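Glutathione S-transferase (Ceriporiopsis subvermispora, PDB 6J3E) binds glutathione and probably transfers it to electrophilic substrates, as a serine-type glutathione S-transferase of a wood-rotting fungus. Local coordinates at residues 24-29 with 204-209; 31-36 with 248-253. All coordinates share one frame; numbering follows the deposited sequence.

Contact 1 of 2, residues 24-29 with 204-209; sequences TWKTRY and VSYADI. With EDO (1,2-ethanediol), chain D.
Tyr29 reaches Ile209 through its CB, while one face of its ring is covered by its helix neighbour Trp25, whose CE3 sits 3.8 Å above the plane over the ring centre. Trp25 in turn carries Arg28 CD on one face, toward the rim. Tyr206, on the other helix, meets Lys26 obliquely through its phenol end: Tyr206 OH lies 3.6 Å from Lys26 CD. With CG anti to the backbone N (chi1 178°), Tyr206 sends its ring out to the lysine chain, which bends at chi3 (-97°) and carries NZ past the phenol. The polar ends of both converge on Ser86, whose OG is hydrogen-bonded to Lys26 NZ and to Tyr206 OH. Lys26 NZ also donates to 1,2-ethanediol O2 at 3.2 Å; the diol, probably from the crystallisation liquor, is bonded to Ser86 and Asn23 as well. The Ile209 CG2 methyl rests against the facing helix, 3.3 Å from Lys26 O and 3.6 Å from Tyr29 CB. Asp208 OD2 accepts Ser205 N at 2.6 Å (154° at the hydrogen), one half of a capping box, with Ser205 at the N-cap, consistent with the Ser-x-x-Asp box known here in the GST fold. No hydrogen bond joins the segments directly; packing holds them. Asn23, Lys26 and Ser86 bind glutathione in this protein, so the diol probably takes up part of that site, and Tyr206, bonded to Ser86 OG alongside Lys26 NZ, is placed as a second-shell residue that probably influences how that hydroxyl is turned.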
loop_
_atom_site.group_PDB
_atom_site.type_symbol
_atom_site.label_atom_id
_atom_site.label_comp_id
_atom_site.label_asym_id
_atom_site.label_seq_id
_atom_site.Cartn_x
_atom_site.Cartn_y
_atom_site.Cartn_z
ATOM N N THR A 24 1.864 -16.529 -11.270
ATOM C CA THR A 24 2.224 -17.899 -10.916
ATOM C C THR A 24 3.664 -18.003 -10.424
ATOM O O THR A 24 3.973 -18.890 -9.623
ATOM C CB THR A 24 2.006 -18.850 -12.097
ATOM O OG1 THR A 24 2.929 -18.544 -13.150
ATOM C CG2 THR A 24 0.574 -18.730 -12.622
ATOM N N TRP A 25 4.556 -17.124 -10.867
ATOM C CA TRP A 25 5.914 -17.215 -10.355
ATOM C C TRP A 25 5.969 -16.874 -8.874
ATOM O O TRP A 25 6.805 -17.423 -8.140
ATOM C CB TRP A 25 6.846 -16.306 -11.131
ATOM C CG TRP A 25 7.640 -17.017 -12.157
ATOM C CD1 TRP A 25 7.463 -16.968 -13.508
ATOM C CD2 TRP A 25 8.758 -17.882 -11.928
ATOM N NE1 TRP A 25 8.401 -17.756 -14.138
ATOM C CE2 TRP A 25 9.212 -18.322 -13.191
ATOM C CE3 TRP A 25 9.417 -18.332 -10.777
ATOM C CZ2 TRP A 25 10.292 -19.187 -13.338
ATOM C CZ3 TRP A 25 10.496 -19.195 -10.922
ATOM C CH2 TRP A 25 10.916 -19.618 -12.196
ATOM N N LYS A 26 5.088 -15.982 -8.413
ATOM C CA LYS A 26 4.986 -15.755 -6.980
ATOM C C LYS A 26 4.798 -17.085 -6.268
ATOM O O LYS A 26 5.516 -17.401 -5.315
ATOM C CB LYS A 26 3.839 -14.792 -6.666
ATOM C CG LYS A 26 4.097 -13.342 -7.077
ATOM C CD LYS A 26 3.010 -12.394 -6.554
ATOM C CE LYS A 26 1.970 -12.134 -7.601
ATOM N NZ LYS A 26 0.647 -11.747 -7.078
ATOM N N THR A 27 3.893 -17.920 -6.782
ATOM C CA THR A 27 3.622 -19.206 -6.138
ATOM C C THR A 27 4.709 -20.236 -6.441
ATOM O O THR A 27 5.048 -21.053 -5.573
ATOM C CB THR A 27 2.235 -19.704 -6.550
ATOM O OG1 THR A 27 1.256 -18.875 -5.919
ATOM C CG2 THR A 27 1.993 -21.155 -6.120
ATOM N N ARG A 28 5.285 -20.205 -7.645
ATOM C CA ARG A 28 6.421 -21.074 -7.928
ATOM C C ARG A 28 7.594 -20.736 -7.011
ATOM O O ARG A 28 8.162 -21.620 -6.357
ATOM C CB ARG A 28 6.827 -20.966 -9.402
ATOM C CG ARG A 28 7.948 -21.929 -9.801
ATOM C CD ARG A 28 8.279 -21.891 -11.295
ATOM N NE ARG A 28 7.172 -22.332 -12.137
ATOM C CZ ARG A 28 6.864 -23.607 -12.383
ATOM N NH1 ARG A 28 7.564 -24.596 -11.841
ATOM N NH2 ARG A 28 5.842 -23.895 -13.178
ATOM N N TYR A 29 7.966 -19.454 -6.945
ATOM C CA TYR A 29 9.002 -19.038 -6.008
ATOM C C TYR A 29 8.701 -19.554 -4.604
ATOM O O TYR A 29 9.577 -20.123 -3.940
ATOM C CB TYR A 29 9.131 -17.509 -6.002
ATOM C CG TYR A 29 10.132 -16.918 -6.985
ATOM C CD1 TYR A 29 11.420 -17.437 -7.104
ATOM C CD2 TYR A 29 9.800 -15.819 -7.764
ATOM C CE1 TYR A 29 12.345 -16.882 -7.984
ATOM C CE2 TYR A 29 10.710 -15.263 -8.644
ATOM C CZ TYR A 29 11.983 -15.792 -8.755
ATOM O OH TYR A 29 12.886 -15.227 -9.648
ATOM N N VAL A 204 13.691 -13.761 4.439
ATOM C CA VAL A 204 12.802 -13.689 3.286
ATOM C C VAL A 204 11.348 -13.704 3.740
ATOM O O VAL A 204 10.968 -14.433 4.665
ATOM C CB VAL A 204 13.088 -14.860 2.336
ATOM C CG1 VAL A 204 11.895 -15.120 1.427
ATOM C CG2 VAL A 204 14.317 -14.569 1.543
ATOM N N SER A 205 10.524 -12.898 3.084
ATOM C CA SER A 205 9.099 -12.834 3.359
ATOM C C SER A 205 8.353 -12.916 2.038
ATOM O O SER A 205 8.949 -12.804 0.961
ATOM C CB SER A 205 8.748 -11.540 4.094
ATOM O OG SER A 205 9.240 -10.443 3.349
ATOM N N TYR A 206 7.029 -13.093 2.116
ATOM C CA TYR A 206 6.249 -13.127 0.876
ATOM C C TYR A 206 6.323 -11.804 0.132
ATOM O O TYR A 206 6.125 -11.784 -1.087
ATOM C CB TYR A 206 4.777 -13.511 1.137
ATOM C CG TYR A 206 3.887 -13.531 -0.113
ATOM C CD1 TYR A 206 3.974 -14.561 -1.052
ATOM C CD2 TYR A 206 2.961 -12.524 -0.347
ATOM C CE1 TYR A 206 3.156 -14.573 -2.203
ATOM C CE2 TYR A 206 2.149 -12.520 -1.506
ATOM C CZ TYR A 206 2.248 -13.548 -2.415
ATOM O OH TYR A 206 1.457 -13.524 -3.545
ATOM N N ALA A 207 6.644 -10.703 0.825
ATOM C CA ALA A 207 6.714 -9.410 0.142
ATOM C C ALA A 207 7.891 -9.367 -0.824
ATOM O O ALA A 207 7.788 -8.789 -1.913
ATOM C CB ALA A 207 6.796 -8.268 1.158
ATOM N N ASP A 208 9.011 -9.974 -0.431
ATOM C CA ASP A 208 10.152 -10.144 -1.316
ATOM C C ASP A 208 9.789 -11.024 -2.495
ATOM O O ASP A 208 10.185 -10.746 -3.632
ATOM C CB ASP A 208 11.323 -10.772 -0.552
ATOM C CG ASP A 208 11.548 -10.135 0.805
ATOM O OD1 ASP A 208 11.617 -8.882 0.891
ATOM O OD2 ASP A 208 11.643 -10.897 1.793
ATOM N N ILE A 209 9.068 -12.113 -2.228
ATOM C CA ILE A 209 8.685 -13.036 -3.285
ATOM C C ILE A 209 7.790 -12.326 -4.278
ATOM O O ILE A 209 7.903 -12.524 -5.493
ATOM C CB ILE A 209 8.010 -14.280 -2.674
ATOM C CG1 ILE A 209 8.999 -15.014 -1.780
ATOM C CG2 ILE A 209 7.470 -15.210 -3.760
ATOM C CD1 ILE A 209 8.397 -16.153 -0.995
HETATM C C1 EDO D . -3.816 -14.589 -8.524
HETATM O O1 EDO D . -4.153 -13.794 -9.672
HETATM C C2 EDO D . -2.943 -13.767 -7.587
HETATM O O2 EDO D . -1.578 -13.919 -7.975
#

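Contact 2 of 2, residues 31-36 with 248-253; sequences LNFKGI and EKYEVV
Asn32 ND2 bonds two backbone carbonyls of the facing loop at once, Tyr250 O at 2.7 Å and Val252 O at 3.0 Å. The first bond is nearly straight (170° at the hydrogen), and both acceptors lie close to the plane of the amide, each taking one N-H. The other end of the amide is held too, since Asn32 OD1 is hydrogen-bonded to Tyr38 OH, which fixes the rotation of the group. Val252 CG2 adds a methyl 3.3 Å from Asn32 ND2. With an alanine in place of Asn32 the amide is gone, and the carbonyls of Tyr250 and Val252 and the Tyr38 hydroxyl would probably be left without this mate, the loop being freer to shift from the helix end. One residue on, Phe33 turns its ring edge to the face of the Tyr250 ring in a T-shaped pair, centroids 5.4 Å apart and planes at 68°. A chi1 of 170° swings the Phe33 ring away from its own N and beside the carbonyl carbon, bringing CD1 to 3.7 Å from Tyr250 CZ, while Phe33 CB makes a CH-pi contact over the same ring, 4.2 Å from the centroid. The opposite face of Tyr250 carries Lys249 CG. Just past these residues the helix ends in a Schellman motif, with Ile36 N bonded to Leu31 O and Gly35 at positive phi. The arrangement is interdomain packing of the GST fold, joining the first thioredoxin-like helix to the C-terminal tail.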
loop_
_atom_site.group_PDB
_atom_site.type_symbol
_atom_site.label_atom_id
_atom_site.label_comp_id
_atom_site.label_asym_id
_atom_site.label_seq_id
_atom_site.Cartn_x
_atom_site.Cartn_y
_atom_site.Cartn_z
ATOM N N LEU A 31 6.830 -22.126 -3.529
ATOM C CA LEU A 31 7.001 -23.573 -3.388
ATOM C C LEU A 31 8.473 -23.984 -3.463
ATOM O O LEU A 31 8.884 -24.927 -2.781
ATOM C CB LEU A 31 6.181 -24.303 -4.451
ATOM C CG LEU A 31 4.655 -24.244 -4.330
ATOM C CD1 LEU A 31 4.034 -24.605 -5.656
ATOM C CD2 LEU A 31 4.144 -25.182 -3.255
ATOM N N ASN A 32 9.281 -23.279 -4.266
ATOM C CA ASN A 32 10.716 -23.562 -4.335
ATOM C C ASN A 32 11.427 -23.151 -3.047
ATOM O O ASN A 32 12.289 -23.879 -2.547
ATOM C CB ASN A 32 11.335 -22.850 -5.543
ATOM C CG ASN A 32 10.891 -23.450 -6.877
ATOM O OD1 ASN A 32 10.213 -24.485 -6.914
ATOM N ND2 ASN A 32 11.288 -22.817 -7.976
ATOM N N PHE A 33 11.080 -21.988 -2.492
ATOM C CA PHE A 33 11.755 -21.509 -1.291
ATOM C C PHE A 33 11.324 -22.289 -0.062
ATOM O O PHE A 33 12.130 -22.513 0.849
ATOM C CB PHE A 33 11.481 -20.021 -1.093
ATOM C CG PHE A 33 11.936 -19.484 0.241
ATOM C CD1 PHE A 33 13.254 -19.076 0.430
ATOM C CD2 PHE A 33 11.044 -19.375 1.294
ATOM C CE1 PHE A 33 13.678 -18.572 1.645
ATOM C CE2 PHE A 33 11.449 -18.884 2.513
ATOM C CZ PHE A 33 12.777 -18.474 2.692
ATOM N N LYS A 34 10.050 -22.683 0.003
ATOM C CA LYS A 34 9.607 -23.530 1.107
ATOM C C LYS A 34 10.099 -24.962 0.960
ATOM O O LYS A 34 10.146 -25.692 1.960
ATOM C CB LYS A 34 8.083 -23.520 1.223
ATOM C CG LYS A 34 7.523 -22.290 1.918
ATOM C CD LYS A 34 6.013 -22.394 2.037
ATOM C CE LYS A 34 5.468 -21.346 2.995
ATOM N NZ LYS A 34 5.860 -21.606 4.422
ATOM N N GLY A 35 10.473 -25.367 -0.248
ATOM C CA GLY A 35 10.997 -26.693 -0.474
ATOM C C GLY A 35 9.952 -27.772 -0.611
ATOM O O GLY A 35 10.262 -28.942 -0.367
ATOM N N ILE A 36 8.726 -27.424 -1.001
ATOM C CA ILE A 36 7.632 -28.387 -1.126
ATOM C C ILE A 36 7.636 -28.966 -2.536
ATOM O O ILE A 36 7.707 -28.217 -3.522
ATOM C CB ILE A 36 6.281 -27.740 -0.781
ATOM C CG1 ILE A 36 6.374 -27.052 0.583
ATOM C CG2 ILE A 36 5.174 -28.786 -0.760
ATOM C CD1 ILE A 36 5.178 -26.202 0.944
ATOM N N GLU A 248 17.929 -16.545 -7.274
ATOM C CA GLU A 248 18.211 -17.351 -8.457
ATOM C C GLU A 248 18.120 -18.846 -8.170
ATOM O O GLU A 248 17.524 -19.597 -8.949
ATOM C CB GLU A 248 19.583 -16.999 -9.000
ATOM C CG GLU A 248 19.877 -17.650 -10.313
ATOM C CD GLU A 248 21.007 -16.950 -11.022
ATOM O OE1 GLU A 248 21.215 -17.241 -12.221
ATOM O OE2 GLU A 248 21.676 -16.101 -10.378
ATOM N N LYS A 249 18.674 -19.291 -7.037
ATOM C CA LYS A 249 18.609 -20.696 -6.648
ATOM C C LYS A 249 17.174 -21.202 -6.514
ATOM O O LYS A 249 16.964 -22.415 -6.369
ATOM C CB LYS A 249 19.371 -20.904 -5.335
ATOM C CG LYS A 249 18.614 -20.458 -4.092
ATOM C CD LYS A 249 19.522 -20.138 -2.881
ATOM C CE LYS A 249 19.986 -18.681 -2.893
ATOM N NZ LYS A 249 20.480 -18.236 -1.561
ATOM N N TYR A 250 16.187 -20.311 -6.568
ATOM C CA TYR A 250 14.790 -20.699 -6.576
ATOM C C TYR A 250 14.088 -20.358 -7.885
ATOM O O TYR A 250 12.901 -20.668 -8.028
ATOM C CB TYR A 250 14.063 -20.037 -5.406
ATOM C CG TYR A 250 14.726 -20.238 -4.058
ATOM C CD1 TYR A 250 14.609 -21.442 -3.365
ATOM C CD2 TYR A 250 15.450 -19.207 -3.464
ATOM C CE1 TYR A 250 15.216 -21.609 -2.128
ATOM C CE2 TYR A 250 16.047 -19.367 -2.233
ATOM C CZ TYR A 250 15.936 -20.567 -1.572
ATOM O OH TYR A 250 16.534 -20.703 -0.343
ATOM N N GLU A 251 14.785 -19.725 -8.837
ATOM C CA GLU A 251 14.226 -19.411 -10.154
ATOM C C GLU A 251 14.366 -20.638 -11.057
ATOM O O GLU A 251 15.214 -20.705 -11.949
ATOM C CB GLU A 251 14.928 -18.192 -10.752
ATOM C CG GLU A 251 14.519 -17.868 -12.197
ATOM C CD GLU A 251 15.308 -16.736 -12.809
ATOM O OE1 GLU A 251 15.226 -16.551 -14.046
ATOM O OE2 GLU A 251 16.001 -16.013 -12.068
ATOM N N VAL A 252 13.525 -21.641 -10.793
ATOM C CA VAL A 252 13.658 -22.938 -11.461
ATOM C C VAL A 252 12.277 -23.537 -11.709
ATOM O O VAL A 252 11.362 -23.393 -10.894
ATOM C CB VAL A 252 14.532 -23.925 -10.642
ATOM C CG1 VAL A 252 15.852 -23.298 -10.198
ATOM C CG2 VAL A 252 13.784 -24.404 -9.438
ATOM N N VAL A 253 12.133 -24.211 -12.846
ATOM C CA VAL A 253 10.988 -25.077 -13.113
ATOM C C VAL A 253 11.438 -26.517 -12.859
ATOM O O VAL A 253 12.234 -27.051 -13.646
ATOM C CB VAL A 253 10.461 -24.902 -14.540
ATOM C CG1 VAL A 253 9.665 -23.615 -14.642
ATOM C CG2 VAL A 253 11.605 -24.884 -15.510
#

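In the fold
Helix 22-34, the first helix of the N-terminal thioredoxin-like domain, supplies the earlier segment of both contacts. The chain then runs through the rest of that domain and much of the helical C-terminal domain before contact 1 closes 174 intervening residues at the start of helix 206-222. Contact 2, spanning 211 residues, closes only after helix 235-247. The segments alternate, so the two loops cross rather than nest. Their centres lie 9 Å apart and the contacts touch: Val204 CB meets Phe33 CZ at 3.6 Å, and Trp25 and Arg28 pack on Val252. Together they join successive parts of one helix to two parts of the C-terminal domain, one buried near the glutathione site, the other nearer the surface.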